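Local coordinates for protein amidohydrolase (Xanthomonas campestris pv. campestris, PDB 4DZH) that probably deaminates adenosine-type substrates such as 5'-methylthioadenosine, using a zinc ion held in a TIM-barrel fold of the amidohydrolase superfamily, at residues A[216-221]-A[258-263]; A[244-249]-A[271-276]; A[176-181]-A[211-216]; A[154-159]-A[368-373]; A[132-137]-A[378-383]. One frame throughout, in Å; residues are numbered along the deposited sequence. Where two conformers were deposited one is given.

Interaction 1: residues A[216-221]-A[258-263]. With ZN (zinc ion), chain H.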
# COMPACT_ATOMS: atom_id res chain seq x y z
N MET A 216 22.27 11.78 30.54
CA MET A 216 22.34 11.61 31.98
C MET A 216 21.01 11.17 32.59
O MET A 216 20.98 10.23 33.39
CB MET A 216 22.85 12.88 32.64
CG MET A 216 22.89 12.78 34.14
SD MET A 216 21.43 13.50 34.89
CE MET A 216 21.78 15.24 34.63
N LEU A 217 19.92 11.83 32.20
CA LEU A 217 18.60 11.51 32.72
C LEU A 217 18.05 10.19 32.20
O LEU A 217 17.36 9.48 32.93
CB LEU A 217 17.60 12.66 32.46
CG LEU A 217 17.93 13.99 33.17
CD1 LEU A 217 16.98 15.11 32.77
CD2 LEU A 217 17.89 13.79 34.68
N ALA A 218 18.36 9.84 30.96
CA ALA A 218 17.90 8.55 30.44
C ALA A 218 18.54 7.37 31.21
O ALA A 218 17.89 6.37 31.47
CB ALA A 218 18.18 8.43 28.97
N ASP A 219 19.82 7.49 31.58
CA ASP A 219 20.45 6.49 32.45
C ASP A 219 19.87 6.55 33.87
O ASP A 219 19.45 5.53 34.41
CB ASP A 219 21.97 6.67 32.48
CG ASP A 219 22.65 5.84 33.58
OD1 ASP A 219 22.72 4.59 33.42
OD2 ASP A 219 23.12 6.43 34.58
N GLN A 220 19.79 7.74 34.45
CA GLN A 220 19.24 7.92 35.80
C GLN A 220 17.80 7.40 35.98
O GLN A 220 17.46 6.80 37.01
CB GLN A 220 19.29 9.39 36.19
CG GLN A 220 18.68 9.74 37.53
CD GLN A 220 18.69 11.24 37.81
OE1 GLN A 220 19.69 11.93 37.57
NE2 GLN A 220 17.56 11.76 38.30
N LEU A 221 16.94 7.69 35.01
CA LEU A 221 15.52 7.36 35.16
C LEU A 221 15.15 6.09 34.42
O LEU A 221 13.99 5.65 34.45
CB LEU A 221 14.64 8.50 34.65
CG LEU A 221 14.94 9.87 35.23
CD1 LEU A 221 14.19 10.94 34.45
CD2 LEU A 221 14.56 9.93 36.74
N ASN A 258 23.90 3.72 21.88
CA ASN A 258 23.98 2.65 22.88
C ASN A 258 22.67 1.84 22.88
O ASN A 258 21.84 2.06 22.01
CB ASN A 258 24.29 3.22 24.27
CG ASN A 258 23.32 4.30 24.69
OD1 ASN A 258 22.24 4.43 24.11
ND2 ASN A 258 23.68 5.08 25.69
N ASP A 259 22.49 0.95 23.85
CA ASP A 259 21.28 0.11 23.87
C ASP A 259 20.01 0.82 24.37
O ASP A 259 19.00 0.15 24.66
CB ASP A 259 21.47 -1.21 24.63
CG ASP A 259 21.87 -1.01 26.09
OD1 ASP A 259 21.81 0.13 26.60
OD2 ASP A 259 22.21 -2.03 26.73
N ARG A 260 20.06 2.15 24.47
CA ARG A 260 18.86 2.94 24.75
C ARG A 260 18.34 3.67 23.51
O ARG A 260 17.24 4.23 23.54
CB ARG A 260 19.12 4.00 25.80
CG ARG A 260 19.45 3.46 27.18
CD ARG A 260 19.54 4.60 28.21
NE ARG A 260 19.84 4.08 29.54
CZ ARG A 260 18.96 3.46 30.31
NH1 ARG A 260 17.71 3.26 29.88
NH2 ARG A 260 19.31 3.02 31.52
N LEU A 261 19.12 3.71 22.44
CA LEU A 261 18.81 4.56 21.29
C LEU A 261 17.85 3.92 20.32
O LEU A 261 18.12 2.84 19.79
CB LEU A 261 20.07 4.97 20.52
CG LEU A 261 19.91 5.95 19.34
CD1 LEU A 261 19.25 7.29 19.77
CD2 LEU A 261 21.24 6.21 18.60
N ILE A 262 16.75 4.61 20.05
CA ILE A 262 15.85 4.24 18.97
C ILE A 262 16.06 5.25 17.85
O ILE A 262 15.64 6.41 17.97
CB ILE A 262 14.37 4.31 19.44
CG1 ILE A 262 14.17 3.55 20.76
CG2 ILE A 262 13.45 3.82 18.32
CD1 ILE A 262 12.79 3.81 21.43
N ALA A 263 16.75 4.85 16.78
CA ALA A 263 17.15 5.77 15.73
C ALA A 263 16.17 5.69 14.58
O ALA A 263 16.08 4.67 13.89
CB ALA A 263 18.56 5.41 15.22
ZN ZN H . 12.30 5.12 35.73
O HOH W 1 11.77 4.03 33.94
O HOH W 2 10.74 3.85 36.35
O HOH W 3 13.49 5.28 37.59
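The guanidinium of Arg-260 lies flat against the backbone of helix 208-221, with the carbonyl O of Ala-218 sitting over the centre of one face, 3.3 Å from CZ of Arg-260. Ala-218 O is 3.5 Å from Arg-260 NH1, but the angle is too poor for a hydrogen bond; it meets the cationic plane from above and takes no N-H from Arg-260. The side chain gets there fully stretched from CG to NE, and the turn at the last torsion (chi4 -75°) swings the plane round to face the helix. On the way, CD of Arg-260 passes the CB of Ala-218 at 4.1 Å. The OD1 of Asp-219 is near NH2 of Arg-260 at 4.2 Å, too long for a salt bridge. Arg-260 lies within a type I turn, Asn-258 to Leu-261, in which Asn-258 OD1 accepts from the N of Arg-260 as an Asx turn, just before barrel strand 261-265. One residue past this helix segment, Asp-222 forms a salt bridge with NH1. Nearby, the carbonyl O of Leu-221 binds a zinc ion with His-185 and three waters. With a carbonyl over one face and the carboxylate of Asp-222 on NH1, the positive charge of Arg-260 probably offsets the negative potential of these groups.

Interaction 2: residues A[244-249]-A[271-276]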
# COMPACT_ATOMS: atom_id res chain seq x y z
N GLY A 244 31.73 19.51 12.03
CA GLY A 244 32.88 18.85 11.42
C GLY A 244 32.76 17.35 11.32
O GLY A 244 33.71 16.68 10.93
N GLN A 245 31.55 16.83 11.58
CA GLN A 245 31.31 15.41 11.84
C GLN A 245 29.91 15.01 11.31
O GLN A 245 29.00 15.82 11.39
CB GLN A 245 31.17 15.25 13.36
CG GLN A 245 32.30 14.55 14.02
CD GLN A 245 32.12 14.43 15.51
OE1 GLN A 245 31.43 15.24 16.16
NE2 GLN A 245 32.74 13.41 16.08
N ARG A 246 29.74 13.79 10.82
CA ARG A 246 28.40 13.25 10.54
C ARG A 246 27.61 13.22 11.85
O ARG A 246 28.20 13.12 12.93
CB ARG A 246 28.45 11.83 9.96
CG ARG A 246 29.05 11.66 8.57
CD ARG A 246 29.39 10.18 8.31
NE ARG A 246 28.22 9.28 8.21
CZ ARG A 246 27.50 9.14 7.11
NH1 ARG A 246 27.81 9.89 6.05
NH2 ARG A 246 26.46 8.27 7.07
N PRO A 247 26.26 13.25 11.79
CA PRO A 247 25.52 13.29 13.06
C PRO A 247 25.77 12.05 13.94
O PRO A 247 25.89 12.21 15.14
CB PRO A 247 24.04 13.37 12.63
CG PRO A 247 24.09 14.04 11.31
CD PRO A 247 25.39 13.58 10.64
N LEU A 248 25.84 10.86 13.35
CA LEU A 248 26.07 9.68 14.19
C LEU A 248 27.42 9.77 14.92
O LEU A 248 27.53 9.35 16.07
CB LEU A 248 25.92 8.38 13.37
CG LEU A 248 24.50 7.80 13.36
CD1 LEU A 248 24.41 6.74 12.28
CD2 LEU A 248 24.17 7.28 14.79
N ALA A 249 28.43 10.35 14.27
CA ALA A 249 29.73 10.56 14.92
C ALA A 249 29.62 11.51 16.11
O ALA A 249 30.19 11.26 17.19
CB ALA A 249 30.75 11.08 13.89
N GLU A 271 28.53 1.43 6.32
CA GLU A 271 28.68 0.09 6.93
C GLU A 271 29.18 0.13 8.37
O GLU A 271 28.61 -0.53 9.26
CB GLU A 271 29.54 -0.89 6.08
CG GLU A 271 28.79 -1.80 5.05
CD GLU A 271 27.91 -2.97 5.64
OE1 GLU A 271 28.39 -3.84 6.44
OE2 GLU A 271 26.72 -3.05 5.24
N ALA A 272 30.24 0.91 8.58
CA ALA A 272 30.71 1.26 9.92
C ALA A 272 29.54 1.54 10.84
O ALA A 272 29.43 0.97 11.94
CB ALA A 272 31.60 2.50 9.82
N GLU A 273 28.65 2.40 10.38
CA GLU A 273 27.48 2.78 11.17
C GLU A 273 26.54 1.60 11.47
O GLU A 273 26.07 1.46 12.63
CB GLU A 273 26.77 3.96 10.52
CG GLU A 273 27.62 5.20 10.71
CD GLU A 273 27.24 6.37 9.83
OE1 GLU A 273 26.52 6.15 8.86
OE2 GLU A 273 27.69 7.51 10.15
N ILE A 274 26.38 0.71 10.49
CA ILE A 274 25.56 -0.48 10.67
C ILE A 274 26.09 -1.36 11.78
O ILE A 274 25.35 -1.68 12.74
CB ILE A 274 25.41 -1.30 9.38
CG1 ILE A 274 24.73 -0.47 8.30
CG2 ILE A 274 24.58 -2.52 9.64
CD1 ILE A 274 24.53 -1.25 7.04
N HIS A 275 27.37 -1.70 11.69
CA HIS A 275 28.04 -2.48 12.73
C HIS A 275 28.15 -1.72 14.05
O HIS A 275 28.04 -2.33 15.13
CB HIS A 275 29.36 -3.07 12.20
CG HIS A 275 29.14 -4.01 11.06
ND1 HIS A 275 28.88 -5.35 11.25
CD2 HIS A 275 29.03 -3.78 9.73
CE1 HIS A 275 28.67 -5.92 10.07
NE2 HIS A 275 28.76 -4.99 9.13
N LEU A 276 28.28 -0.39 13.97
CA LEU A 276 28.17 0.43 15.17
C LEU A 276 26.87 0.16 15.90
O LEU A 276 26.86 -0.08 17.15
CB LEU A 276 28.32 1.93 14.85
CG LEU A 276 28.39 2.82 16.11
CD1 LEU A 276 29.50 2.37 17.09
CD2 LEU A 276 28.53 4.31 15.77
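Arg-246 and Glu-273 join through a two-pronged salt bridge, and the glutamate side chain can be traced outward from helix 271-280 to reach it. CB of Glu-273 comes first, 4.0 Å from CD1 of Leu-248, and CG keeps to the same methyl at 3.9 Å. Beyond CG the chain runs extended (chi2 165°), which carries the carboxylate across to the other helix. CD of Glu-273 still rests on CD1 of Leu-248 at 3.8 Å, which puts an apolar group beside the carboxylate carbon. At the tip the two oxygens divide the work. OE2 of Glu-273 takes the N-H of Arg-246 NE at 2.7 Å in a nearly straight bond, lying in the guanidinium plane. The helices being joined, 247-254 and 271-280, are separated along the chain by strand 261-265 of the barrel, and both belong to the outer layer of the TIM-barrel fold; Arg-246 is the N-cap residue of the first. OE1 of Glu-273 receives NH2 of Arg-246 at 2.8 Å on its syn lone pair. The same oxygen is also bonded by the backbone N of Thr-270, just ahead of its own helix. The grip is therefore side-on, NE and NH2 each to a separate oxygen, with the guanidinium and carboxylate planes 37° apart. Arg-246 presents this edge because its chain bends at chi3 (67°), while its flank leans on His-230 and on Val-236 of helix 233-243. The backbone N of Leu-248 is hydrogen-bonded to NE2 of His-230.

Interaction 3: residues A[176-181]-A[211-216]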
# COMPACT_ATOMS: atom_id res chain seq x y z
N GLU A 176 12.09 23.90 31.30
CA GLU A 176 10.69 23.49 31.23
C GLU A 176 10.56 22.17 30.45
O GLU A 176 9.81 21.31 30.89
CB GLU A 176 9.78 24.57 30.67
CG GLU A 176 8.29 24.30 30.83
CD GLU A 176 7.43 25.46 30.37
OE1 GLU A 176 8.01 26.54 30.10
OE2 GLU A 176 6.19 25.28 30.28
N TYR A 177 11.30 21.99 29.36
CA TYR A 177 11.17 20.75 28.61
C TYR A 177 11.58 19.58 29.49
O TYR A 177 10.91 18.53 29.53
CB TYR A 177 12.04 20.75 27.33
CG TYR A 177 11.39 21.48 26.14
CD1 TYR A 177 10.36 20.90 25.40
CD2 TYR A 177 11.85 22.76 25.75
CE1 TYR A 177 9.77 21.58 24.33
CE2 TYR A 177 11.28 23.43 24.66
CZ TYR A 177 10.25 22.84 23.95
OH TYR A 177 9.66 23.49 22.87
N PHE A 178 12.68 19.74 30.22
CA PHE A 178 13.12 18.65 31.08
C PHE A 178 12.21 18.47 32.32
O PHE A 178 12.05 17.34 32.77
CB PHE A 178 14.60 18.80 31.44
CG PHE A 178 15.53 18.46 30.28
CD1 PHE A 178 15.85 17.14 29.99
CD2 PHE A 178 16.08 19.47 29.48
CE1 PHE A 178 16.70 16.82 28.93
CE2 PHE A 178 16.96 19.17 28.42
CZ PHE A 178 17.28 17.86 28.15
N ALA A 179 11.59 19.55 32.82
CA ALA A 179 10.69 19.44 33.98
C ALA A 179 9.47 18.62 33.54
O ALA A 179 9.08 17.67 34.23
CB ALA A 179 10.26 20.81 34.46
N ARG A 180 8.87 18.99 32.40
CA ARG A 180 7.81 18.14 31.82
C ARG A 180 8.21 16.67 31.63
O ARG A 180 7.40 15.77 31.92
CB ARG A 180 7.26 18.66 30.49
CG ARG A 180 6.91 20.12 30.42
CD ARG A 180 5.59 20.42 31.02
NE ARG A 180 4.88 21.35 30.16
CZ ARG A 180 3.56 21.53 30.17
NH1 ARG A 180 2.81 20.83 31.03
NH2 ARG A 180 2.99 22.40 29.33
N ALA A 181 9.40 16.42 31.07
CA ALA A 181 9.85 15.05 30.88
C ALA A 181 9.89 14.31 32.21
O ALA A 181 9.37 13.19 32.34
CB ALA A 181 11.21 14.99 30.20
N PHE A 211 21.65 17.43 24.73
CA PHE A 211 21.90 16.01 24.45
C PHE A 211 22.60 15.39 25.65
O PHE A 211 22.32 14.24 26.04
CB PHE A 211 22.75 15.82 23.17
CG PHE A 211 21.93 15.55 21.94
CD1 PHE A 211 20.91 14.58 21.94
CD2 PHE A 211 22.16 16.27 20.79
CE1 PHE A 211 20.16 14.36 20.79
CE2 PHE A 211 21.43 16.05 19.66
CZ PHE A 211 20.43 15.08 19.65
N GLU A 212 23.50 16.14 26.27
CA GLU A 212 24.18 15.65 27.44
C GLU A 212 23.17 15.40 28.57
O GLU A 212 23.26 14.41 29.31
CB GLU A 212 25.23 16.66 27.90
CG GLU A 212 25.71 16.48 29.35
CD GLU A 212 26.23 15.07 29.67
OE1 GLU A 212 26.47 14.25 28.75
OE2 GLU A 212 26.38 14.77 30.86
N ARG A 213 22.19 16.29 28.69
CA ARG A 213 21.22 16.19 29.76
C ARG A 213 20.29 14.98 29.52
O ARG A 213 19.90 14.26 30.46
CB ARG A 213 20.43 17.49 29.86
CG ARG A 213 19.60 17.66 31.11
CD ARG A 213 19.21 19.14 31.33
NE ARG A 213 18.30 19.36 32.47
CZ ARG A 213 17.71 20.53 32.72
NH1 ARG A 213 17.93 21.58 31.93
NH2 ARG A 213 16.90 20.67 33.75
N VAL A 214 19.95 14.74 28.26
CA VAL A 214 19.17 13.55 27.93
C VAL A 214 19.97 12.28 28.27
O VAL A 214 19.42 11.31 28.79
CB VAL A 214 18.83 13.56 26.44
CG1 VAL A 214 18.40 12.14 25.94
CG2 VAL A 214 17.76 14.58 26.16
N ARG A 215 21.25 12.26 27.94
CA ARG A 215 22.03 11.06 28.21
C ARG A 215 22.03 10.75 29.73
O ARG A 215 21.81 9.60 30.16
CB ARG A 215 23.47 11.23 27.72
CG ARG A 215 24.38 10.07 28.07
CD ARG A 215 25.84 10.50 28.13
NE ARG A 215 26.02 11.47 29.21
CZ ARG A 215 26.06 11.15 30.50
NH1 ARG A 215 25.93 9.88 30.87
NH2 ARG A 215 26.21 12.10 31.42
N MET A 216 22.27 11.78 30.54
CA MET A 216 22.34 11.61 31.98
C MET A 216 21.01 11.17 32.59
O MET A 216 20.98 10.23 33.39
CB MET A 216 22.85 12.88 32.64
CG MET A 216 22.89 12.78 34.14
SD MET A 216 21.43 13.50 34.89
CE MET A 216 21.78 15.24 34.63
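Phe-178 and Val-214 mark where two helices, 174-188 and 208-221, come closest within these segments, their CA atoms 8.5 Å apart. That spacing lets side chains fill the gap without any backbone contact. The Phe-178 ring reaches into it, and Arg-213 lies across one face. The arginine chain is stretched from CG to NE, with CG anti to the backbone N (chi1 -167°), which sends it out over the ring: CB of Arg-213 is 3.6 Å from CZ of Phe-178, and CD sits above the ring centre as a CH-pi contact, 3.6 Å from the centroid. Further on, NE of Arg-213 is 3.6 Å from CG of Phe-178. The guanidinium continues nearly parallel to the ring, their planes 13° apart, but displaced toward the ring's CB side, and its NH1 is claimed by a salt bridge to Asp-175 just before helix segment 176-181. Val-214 comes from another direction, its CG2 meeting the ring edge at CE1 of Phe-178, 3.7 Å away. Both Phe-178 and Val-214 also touch Ile-163 and Phe-198. The two helices belong to the outer layer of the TIM barrel, packed side by side over strands 156-163 and 194-200.

Interaction 4: residues A[154-159]-A[368-373]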
# COMPACT_ATOMS: atom_id res chain seq x y z
N GLY A 154 -7.06 2.11 26.93
CA GLY A 154 -6.40 0.83 27.03
C GLY A 154 -5.43 0.47 25.93
O GLY A 154 -5.31 -0.68 25.56
N PHE A 155 -4.70 1.47 25.41
CA PHE A 155 -3.88 1.28 24.24
C PHE A 155 -2.41 1.40 24.66
O PHE A 155 -2.10 2.28 25.45
CB PHE A 155 -4.25 2.34 23.17
CG PHE A 155 -3.63 2.10 21.83
CD1 PHE A 155 -2.30 2.46 21.55
CD2 PHE A 155 -4.36 1.49 20.83
CE1 PHE A 155 -1.73 2.20 20.30
CE2 PHE A 155 -3.79 1.20 19.56
CZ PHE A 155 -2.48 1.58 19.30
N ARG A 156 -1.55 0.48 24.20
CA ARG A 156 -0.18 0.44 24.69
C ARG A 156 0.71 1.49 24.01
O ARG A 156 0.64 1.71 22.81
CB ARG A 156 0.41 -0.95 24.47
CG ARG A 156 1.65 -1.24 25.34
CD ARG A 156 2.09 -2.68 25.13
NE ARG A 156 1.02 -3.61 25.47
CZ ARG A 156 0.69 -3.95 26.71
NH1 ARG A 156 1.33 -3.42 27.76
NH2 ARG A 156 -0.30 -4.81 26.92
N ALA A 157 1.57 2.13 24.80
CA ALA A 157 2.42 3.15 24.20
C ALA A 157 3.70 3.38 24.96
O ALA A 157 3.72 3.42 26.19
CB ALA A 157 1.66 4.47 24.14
N LEU A 158 4.74 3.62 24.19
CA LEU A 158 5.97 4.26 24.73
C LEU A 158 5.82 5.73 24.33
O LEU A 158 5.75 6.03 23.12
CB LEU A 158 7.22 3.64 24.09
CG LEU A 158 8.54 4.29 24.55
CD1 LEU A 158 8.76 4.17 26.06
CD2 LEU A 158 9.75 3.70 23.82
N VAL A 159 5.69 6.61 25.32
CA VAL A 159 5.34 8.01 25.06
C VAL A 159 6.55 8.87 25.25
O VAL A 159 7.19 8.84 26.32
CB VAL A 159 4.20 8.48 25.99
CG1 VAL A 159 3.92 9.97 25.78
CG2 VAL A 159 2.94 7.68 25.72
N ASP A 368 9.93 -8.19 26.29
CA ASP A 368 9.59 -9.27 27.19
C ASP A 368 8.10 -9.40 27.44
O ASP A 368 7.63 -10.42 27.97
CB ASP A 368 10.33 -9.10 28.53
CG ASP A 368 11.83 -9.28 28.39
OD1 ASP A 368 12.27 -9.96 27.44
OD2 ASP A 368 12.56 -8.76 29.26
N ARG A 369 7.33 -8.39 27.01
CA ARG A 369 5.90 -8.37 27.33
C ARG A 369 4.98 -8.51 26.11
O ARG A 369 3.85 -9.00 26.23
CB ARG A 369 5.55 -7.12 28.16
CG ARG A 369 6.18 -7.12 29.58
CD ARG A 369 5.75 -5.91 30.43
NE ARG A 369 4.39 -6.04 30.97
CZ ARG A 369 3.44 -5.13 30.77
NH1 ARG A 369 3.69 -4.05 30.05
NH2 ARG A 369 2.23 -5.31 31.30
N ILE A 370 5.45 -8.07 24.94
CA ILE A 370 4.62 -8.16 23.71
C ILE A 370 5.44 -8.63 22.51
O ILE A 370 6.66 -8.79 22.58
CB ILE A 370 3.91 -6.82 23.34
CG1 ILE A 370 4.94 -5.78 22.92
CG2 ILE A 370 3.08 -6.26 24.51
CD1 ILE A 370 4.34 -4.41 22.53
N GLY A 371 4.78 -8.81 21.36
CA GLY A 371 5.51 -9.02 20.12
C GLY A 371 5.54 -10.45 19.62
O GLY A 371 5.97 -10.70 18.49
N SER A 372 5.15 -11.40 20.49
CA SER A 372 5.05 -12.79 20.08
C SER A 372 3.97 -13.46 20.90
O SER A 372 3.57 -12.92 21.94
CB SER A 372 6.39 -13.50 20.25
OG SER A 372 6.85 -13.32 21.59
N ILE A 373 3.45 -14.58 20.41
CA ILE A 373 2.41 -15.31 21.12
C ILE A 373 3.10 -16.43 21.89
O ILE A 373 3.30 -17.55 21.38
CB ILE A 373 1.31 -15.88 20.18
CG1 ILE A 373 0.84 -14.74 19.23
CG2 ILE A 373 0.15 -16.47 21.00
CD1 ILE A 373 -0.37 -15.12 18.35
O HOH W 4 -0.55 -4.64 29.92
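Arg-156 loses the most surface here, and it meets Ile-370 along its shaft and Arg-369 at its end. The arginine leaves strand 156-163 with its CG turned away from the backbone N (chi1 -162°), then bends at chi3. Ile-370 slides past it in the opposite direction: both CG2 and CD1 of Ile-370 lie 3.8 Å from CD of Arg-156, and CG2 comes to 3.5 Å from NE of Arg-156, covering one face of the guanidinium with a methyl. NE also forms a salt bridge with Asp-380, so the apolar cover lies beside a paired charge. At the far end, in the conformer given, NH1 of Arg-369 comes to 3.3 Å from NH1 of Arg-156, two donors that cannot bond to each other and a contact to be taken with caution. A water accepts from NH2 of Arg-156 at 3.0 Å and, weakly and in this conformer, from NH2 of Arg-369. Both arginines also reach the carbonyl O of Pro-192, Arg-369 NH1 by a hydrogen bond and Arg-156 NH1 by a weak one. The contact thus fastens the loop between helix 349-363 and strand 381-385 against an inner strand of the barrel, next to Cys-135 on the neighbouring strand. Asp-380 probably balances the charge of buried Arg-156, and the carbonyl of Pro-192 and the water probably ease the closeness of the second cation.

Interaction 5: residues A[132-137]-A[378-383]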
# COMPACT_ATOMS: atom_id res chain seq x y z
N GLY A 132 -5.33 -3.10 13.12
CA GLY A 132 -4.54 -4.12 13.82
C GLY A 132 -3.24 -3.64 14.45
O GLY A 132 -2.39 -4.50 14.79
N THR A 133 -3.10 -2.34 14.67
CA THR A 133 -1.95 -1.82 15.43
C THR A 133 -2.38 -1.67 16.88
O THR A 133 -3.46 -1.08 17.18
CB THR A 133 -1.50 -0.47 14.89
OG1 THR A 133 -0.93 -0.65 13.59
CG2 THR A 133 -0.40 0.19 15.81
N THR A 134 -1.54 -2.17 17.82
CA THR A 134 -1.91 -2.22 19.24
C THR A 134 -0.93 -1.49 20.18
O THR A 134 -1.18 -1.37 21.41
CB THR A 134 -1.99 -3.69 19.75
OG1 THR A 134 -0.78 -4.39 19.41
CG2 THR A 134 -3.15 -4.40 19.11
N CYS A 135 0.14 -0.96 19.60
CA CYS A 135 1.18 -0.27 20.38
C CYS A 135 1.85 0.79 19.50
O CYS A 135 2.04 0.55 18.30
CB CYS A 135 2.21 -1.32 20.79
SG CYS A 135 3.47 -0.74 21.99
N VAL A 136 2.23 1.92 20.12
CA VAL A 136 2.94 2.96 19.38
C VAL A 136 4.13 3.43 20.15
O VAL A 136 4.21 3.23 21.39
CB VAL A 136 2.07 4.23 19.15
CG1 VAL A 136 1.03 3.93 18.16
CG2 VAL A 136 1.44 4.75 20.47
N ASN A 137 5.05 4.02 19.39
CA ASN A 137 6.19 4.76 19.94
C ASN A 137 5.90 6.20 19.55
O ASN A 137 6.27 6.65 18.44
CB ASN A 137 7.46 4.30 19.26
CG ASN A 137 8.70 4.90 19.88
OD1 ASN A 137 8.71 5.35 21.03
ND2 ASN A 137 9.79 4.81 19.16
N GLN A 378 1.78 -10.45 27.39
CA GLN A 378 0.47 -9.79 27.37
C GLN A 378 -0.32 -10.18 26.13
O GLN A 378 0.25 -10.38 25.05
CB GLN A 378 0.68 -8.27 27.34
CG GLN A 378 1.35 -7.70 28.60
CD GLN A 378 0.49 -7.81 29.83
OE1 GLN A 378 -0.56 -7.18 29.93
NE2 GLN A 378 0.94 -8.60 30.80
N ALA A 379 -1.63 -10.29 26.30
CA ALA A 379 -2.51 -10.73 25.22
C ALA A 379 -2.88 -9.56 24.31
O ALA A 379 -4.02 -9.11 24.30
CB ALA A 379 -3.74 -11.37 25.79
N ASP A 380 -1.88 -9.04 23.61
CA ASP A 380 -2.09 -8.06 22.52
C ASP A 380 -2.13 -8.86 21.21
O ASP A 380 -1.07 -9.29 20.69
CB ASP A 380 -0.94 -7.07 22.46
CG ASP A 380 -0.86 -6.11 23.68
OD1 ASP A 380 -1.49 -6.32 24.74
OD2 ASP A 380 -0.13 -5.09 23.53
N LEU A 381 -3.33 -9.04 20.68
CA LEU A 381 -3.58 -10.02 19.62
C LEU A 381 -4.51 -9.45 18.57
O LEU A 381 -5.38 -8.62 18.91
CB LEU A 381 -4.24 -11.26 20.21
CG LEU A 381 -3.43 -11.92 21.32
CD1 LEU A 381 -4.25 -12.97 22.04
CD2 LEU A 381 -2.19 -12.52 20.72
N VAL A 382 -4.34 -9.94 17.36
CA VAL A 382 -5.16 -9.51 16.21
C VAL A 382 -5.60 -10.73 15.39
O VAL A 382 -4.78 -11.60 15.06
CB VAL A 382 -4.34 -8.53 15.35
CG1 VAL A 382 -5.15 -8.18 14.06
CG2 VAL A 382 -4.07 -7.26 16.13
N CYS A 383 -6.88 -10.72 15.00
CA CYS A 383 -7.44 -11.70 14.05
C CYS A 383 -7.53 -11.00 12.70
O CYS A 383 -8.14 -9.93 12.61
CB CYS A 383 -8.85 -12.13 14.47
SG CYS A 383 -8.80 -13.42 15.75
O HOH W 5 1.14 -4.54 21.16
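Asp-380 and Val-382 reach toward Thr-134 and Gly-132, two residues apart on each side. The second segment begins in a turn, with Ala-379 at the centre of an inverse gamma turn that leads into Asp-380. There CB of Asp-380 lies 4.1 Å from OG1 of Thr-134, and the polar link is made through a bridging water: 2.7 Å from OD2 of Asp-380, to which it donates, and 2.6 Å from Thr-134 OG1. That hydroxyl sits between its own backbone N and carbonyl carbon (chi1 51°), which turns it toward the water. Leu-381 then points away and packs on Leu-71 of strand 69-80. Val-382 returns to the contact with CG2 3.5 Å from O of Gly-132 and 4.2 Å from CG2 of Thr-134, while CG1 of Val-382 is 4.1 Å from CA of Gly-132. Gly-132, with positive phi, closes a Schellman motif at the end of helix 114-130, just before strand 133-139. No hydrogen bond joins the two segments directly, though strand 69-80 pairs with both their strands. Asp-380 has three partners, the water and Arg-156 on OD2 and the N of Ala-416 on OD1, an arrangement that probably keeps its buried carboxylate ionised.

Interactions 4 and 5 sit side by side, centres about 7 Å apart, and are tied by the Arg-156 to Asp-380 salt bridge; strands 133-139 and 156-163, which they use, are neighbours in one sheet. Each joins the early barrel strands to the chain after helix 349-363, and interaction 5 encloses interaction 4, which encloses the rest. Interactions 1 and 3 share helix 208-221 and touch, with centres about 11 Å apart, while interactions 1 and 2 have centres about 18 Å apart and segments that alternate along the chain. The set thus runs from the inner barrel strands, where the chain after helix 349-363 packs on them, out to the helical layer.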